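Local coordinates for replicative DNA helicase (PDB 6RIY), which contains an intein, the segment modelled here, which probably excises itself by protein splicing and joins the flanking parts of the helicase, at residues A1-P11 and R116-D128. Numbering follows the deposited sequence.
Sequences ALALYTPLPTP and RVASVPVRCVEVD
Leu2 and Ala3 pair with Arg123 and Val122 in a short antiparallel beta ladder, flanked by contacts of Ala1 and Leu4, which holds the intein's N-terminus against a late strand of the Hedgehog/intein fold. Leu2 and Arg123 form the hydrogen-bonded pair: Leu2 N gives to Arg123 O and Arg123 N to Leu2 O, both at 3.0 Å. Beyond the neighbouring non-hydrogen-bonded pair, Ala3 and Val122, Leu4 N reaches Pro121 O at 3.2 Å; proline, with no N-H to give, serves here purely as an acceptor. The chain then leaves the strand through a type I turn, where Thr6 N and Thr6 OG1 approach Ala3 O from the same face of its plane.

Leu4 suits the end of the ladder because its branches divide the work: Leu4 CD1 rests on Pro121 CB (3.8 Å), the two side chains crossing at about a right angle, while CD2 meets Arg123 CG at 3.5 Å. Arg123 thus offers its aliphatic part to leucine and, bent at chi3 (81°), turns its guanidinium to Val20 O and Thr40 O.

At the other end, the small Ala1 is wedged between Val122 CG2, tightly, and Cys124 SG, 3.4 Å from Ala1 CB. The sulfur also lies 3.4 Å from Ala1 N, itself hydrogen-bonded to His65 and Asp62. Alanine at position 1 beside this thiol is consistent with a class 3 intein, in which an internal cysteine attacks the N-terminal splice junction.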
# COMPACT_ATOMS: atom_id res chain seq x y z
N ALA A 1 -2.45 -3.06 6.39
CA ALA A 1 -3.80 -2.65 6.01
C ALA A 1 -3.83 -1.21 5.52
O ALA A 1 -3.15 -0.36 6.10
CB ALA A 1 -4.74 -2.81 7.17
N LEU A 2 -4.62 -0.95 4.48
CA LEU A 2 -4.81 0.37 3.90
C LEU A 2 -6.23 0.86 4.14
O LEU A 2 -7.18 0.07 4.24
CB LEU A 2 -4.53 0.39 2.38
CG LEU A 2 -3.12 -0.06 1.95
CD1 LEU A 2 -2.86 0.21 0.45
CD2 LEU A 2 -2.05 0.61 2.78
N ALA A 3 -6.38 2.18 4.20
CA ALA A 3 -7.70 2.78 4.35
C ALA A 3 -8.63 2.32 3.23
O ALA A 3 -8.21 2.13 2.09
CB ALA A 3 -7.58 4.31 4.32
N LEU A 4 -9.91 2.14 3.58
CA LEU A 4 -10.90 1.68 2.60
C LEU A 4 -10.98 2.58 1.38
O LEU A 4 -11.35 2.11 0.30
CB LEU A 4 -12.28 1.60 3.23
CG LEU A 4 -12.47 0.77 4.50
CD1 LEU A 4 -13.97 0.60 4.77
CD2 LEU A 4 -11.79 -0.57 4.33
N TYR A 5 -10.70 3.87 1.54
CA TYR A 5 -10.86 4.80 0.44
C TYR A 5 -9.63 4.86 -0.45
O TYR A 5 -9.60 5.68 -1.38
CB TYR A 5 -11.19 6.21 0.95
CG TYR A 5 -10.27 6.78 2.02
CD1 TYR A 5 -8.92 6.98 1.77
CD2 TYR A 5 -10.77 7.16 3.26
CE1 TYR A 5 -8.08 7.51 2.73
CE2 TYR A 5 -9.94 7.69 4.23
CZ TYR A 5 -8.60 7.86 3.96
OH TYR A 5 -7.77 8.39 4.92
N THR A 6 -8.63 4.03 -0.19
CA THR A 6 -7.41 4.05 -0.98
C THR A 6 -7.72 3.57 -2.39
O THR A 6 -8.23 2.45 -2.55
CB THR A 6 -6.32 3.16 -0.39
OG1 THR A 6 -6.08 3.49 0.99
CG2 THR A 6 -5.02 3.35 -1.18
N PRO A 7 -7.46 4.36 -3.42
CA PRO A 7 -7.65 3.87 -4.79
C PRO A 7 -6.50 2.94 -5.17
O PRO A 7 -5.34 3.22 -4.88
CB PRO A 7 -7.64 5.15 -5.63
CG PRO A 7 -6.77 6.09 -4.86
CD PRO A 7 -6.96 5.75 -3.39
N LEU A 8 -6.85 1.81 -5.79
CA LEU A 8 -5.88 0.83 -6.24
C LEU A 8 -6.00 0.66 -7.75
O LEU A 8 -7.11 0.45 -8.24
CB LEU A 8 -6.10 -0.52 -5.55
CG LEU A 8 -6.18 -0.49 -4.03
CD1 LEU A 8 -6.50 -1.89 -3.50
CD2 LEU A 8 -4.87 0.01 -3.46
N PRO A 9 -4.90 0.70 -8.51
CA PRO A 9 -5.01 0.46 -9.94
C PRO A 9 -5.29 -1.01 -10.23
O PRO A 9 -4.82 -1.90 -9.53
CB PRO A 9 -3.64 0.87 -10.48
CG PRO A 9 -2.72 0.58 -9.35
CD PRO A 9 -3.50 0.90 -8.09
N THR A 10 -6.07 -1.25 -11.27
CA THR A 10 -6.37 -2.58 -11.77
C THR A 10 -6.05 -2.63 -13.25
O THR A 10 -5.78 -1.59 -13.86
CB THR A 10 -7.85 -2.92 -11.53
OG1 THR A 10 -8.66 -2.13 -12.41
CG2 THR A 10 -8.23 -2.64 -10.10
N PRO A 11 -6.06 -3.81 -13.86
CA PRO A 11 -5.82 -3.86 -15.32
C PRO A 11 -6.79 -3.03 -16.13
O PRO A 11 -6.41 -2.51 -17.19
CB PRO A 11 -5.94 -5.36 -15.64
CG PRO A 11 -5.56 -6.04 -14.40
CD PRO A 11 -6.07 -5.17 -13.27
N ARG A 116 1.28 10.13 12.28
CA ARG A 116 0.10 9.55 12.89
C ARG A 116 -1.10 10.45 12.63
O ARG A 116 -1.02 11.67 12.79
CB ARG A 116 0.33 9.36 14.39
CG ARG A 116 -0.85 8.79 15.13
CD ARG A 116 -0.92 7.29 14.98
NE ARG A 116 -1.97 6.72 15.81
CZ ARG A 116 -1.84 6.41 17.10
NH1 ARG A 116 -0.68 6.61 17.72
NH2 ARG A 116 -2.87 5.90 17.76
N VAL A 117 -2.22 9.85 12.22
CA VAL A 117 -3.46 10.57 12.01
C VAL A 117 -4.58 9.82 12.73
O VAL A 117 -4.37 8.77 13.31
CB VAL A 117 -3.79 10.76 10.51
CG1 VAL A 117 -2.77 11.70 9.88
CG2 VAL A 117 -3.83 9.40 9.79
N ALA A 118 -5.78 10.40 12.69
CA ALA A 118 -6.95 9.74 13.26
C ALA A 118 -7.18 8.38 12.61
O ALA A 118 -6.97 8.20 11.42
CB ALA A 118 -8.19 10.62 13.09
N SER A 119 -7.65 7.43 13.41
CA SER A 119 -7.98 6.10 12.90
C SER A 119 -9.09 6.16 11.86
O SER A 119 -10.11 6.83 12.05
CB SER A 119 -8.41 5.19 14.05
OG SER A 119 -8.67 3.87 13.60
N VAL A 120 -8.91 5.43 10.76
CA VAL A 120 -9.99 5.18 9.81
C VAL A 120 -10.09 3.68 9.59
O VAL A 120 -9.12 2.94 9.85
CB VAL A 120 -9.76 5.92 8.47
CG1 VAL A 120 -9.71 7.42 8.69
CG2 VAL A 120 -8.50 5.41 7.80
N PRO A 121 -11.23 3.20 9.10
CA PRO A 121 -11.36 1.76 8.78
C PRO A 121 -10.32 1.34 7.75
O PRO A 121 -10.03 2.07 6.80
CB PRO A 121 -12.78 1.65 8.23
CG PRO A 121 -13.52 2.83 8.83
CD PRO A 121 -12.50 3.93 8.87
N VAL A 122 -9.78 0.13 7.92
CA VAL A 122 -8.73 -0.39 7.03
C VAL A 122 -9.02 -1.85 6.70
O VAL A 122 -9.82 -2.51 7.36
CB VAL A 122 -7.31 -0.23 7.62
CG1 VAL A 122 -6.99 1.23 7.86
CG2 VAL A 122 -7.12 -1.06 8.91
N ARG A 123 -8.34 -2.36 5.67
CA ARG A 123 -8.40 -3.76 5.27
C ARG A 123 -7.04 -4.21 4.75
O ARG A 123 -6.30 -3.42 4.17
CB ARG A 123 -9.40 -4.01 4.13
CG ARG A 123 -10.86 -3.93 4.46
CD ARG A 123 -11.67 -4.16 3.17
NE ARG A 123 -11.80 -5.58 2.85
CZ ARG A 123 -12.11 -6.06 1.65
NH1 ARG A 123 -12.30 -5.24 0.63
NH2 ARG A 123 -12.21 -7.37 1.48
N CYS A 124 -6.76 -5.51 4.89
CA CYS A 124 -5.61 -6.15 4.25
C CYS A 124 -6.04 -7.07 3.12
O CYS A 124 -7.11 -7.69 3.17
CB CYS A 124 -4.79 -6.97 5.24
SG CYS A 124 -4.09 -6.06 6.60
N VAL A 125 -5.17 -7.20 2.13
CA VAL A 125 -5.31 -8.19 1.07
C VAL A 125 -4.05 -9.05 1.05
O VAL A 125 -2.97 -8.63 1.49
CB VAL A 125 -5.53 -7.54 -0.31
CG1 VAL A 125 -6.79 -6.69 -0.32
CG2 VAL A 125 -4.31 -6.69 -0.70
N GLU A 126 -4.19 -10.26 0.54
CA GLU A 126 -3.04 -11.06 0.13
C GLU A 126 -3.12 -11.28 -1.37
O GLU A 126 -4.21 -11.45 -1.92
CB GLU A 126 -2.99 -12.38 0.89
CG GLU A 126 -3.11 -12.21 2.40
CD GLU A 126 -2.92 -13.51 3.17
OE1 GLU A 126 -2.00 -14.28 2.82
OE2 GLU A 126 -3.68 -13.75 4.13
N VAL A 127 -1.97 -11.28 -2.04
CA VAL A 127 -1.95 -11.40 -3.49
C VAL A 127 -1.05 -12.56 -3.90
O VAL A 127 -0.25 -13.06 -3.11
CB VAL A 127 -1.49 -10.09 -4.17
CG1 VAL A 127 -2.56 -9.00 -3.94
CG2 VAL A 127 -0.15 -9.66 -3.60
N ASP A 128 -1.20 -13.00 -5.15
CA ASP A 128 -0.62 -14.26 -5.57
C ASP A 128 0.75 -14.11 -6.23
O ASP A 128 1.18 -15.02 -6.95
CB ASP A 128 -1.59 -15.00 -6.50
CG ASP A 128 -1.62 -14.44 -7.91
OD1 ASP A 128 -1.15 -13.30 -8.14
OD2 ASP A 128 -2.11 -15.16 -8.80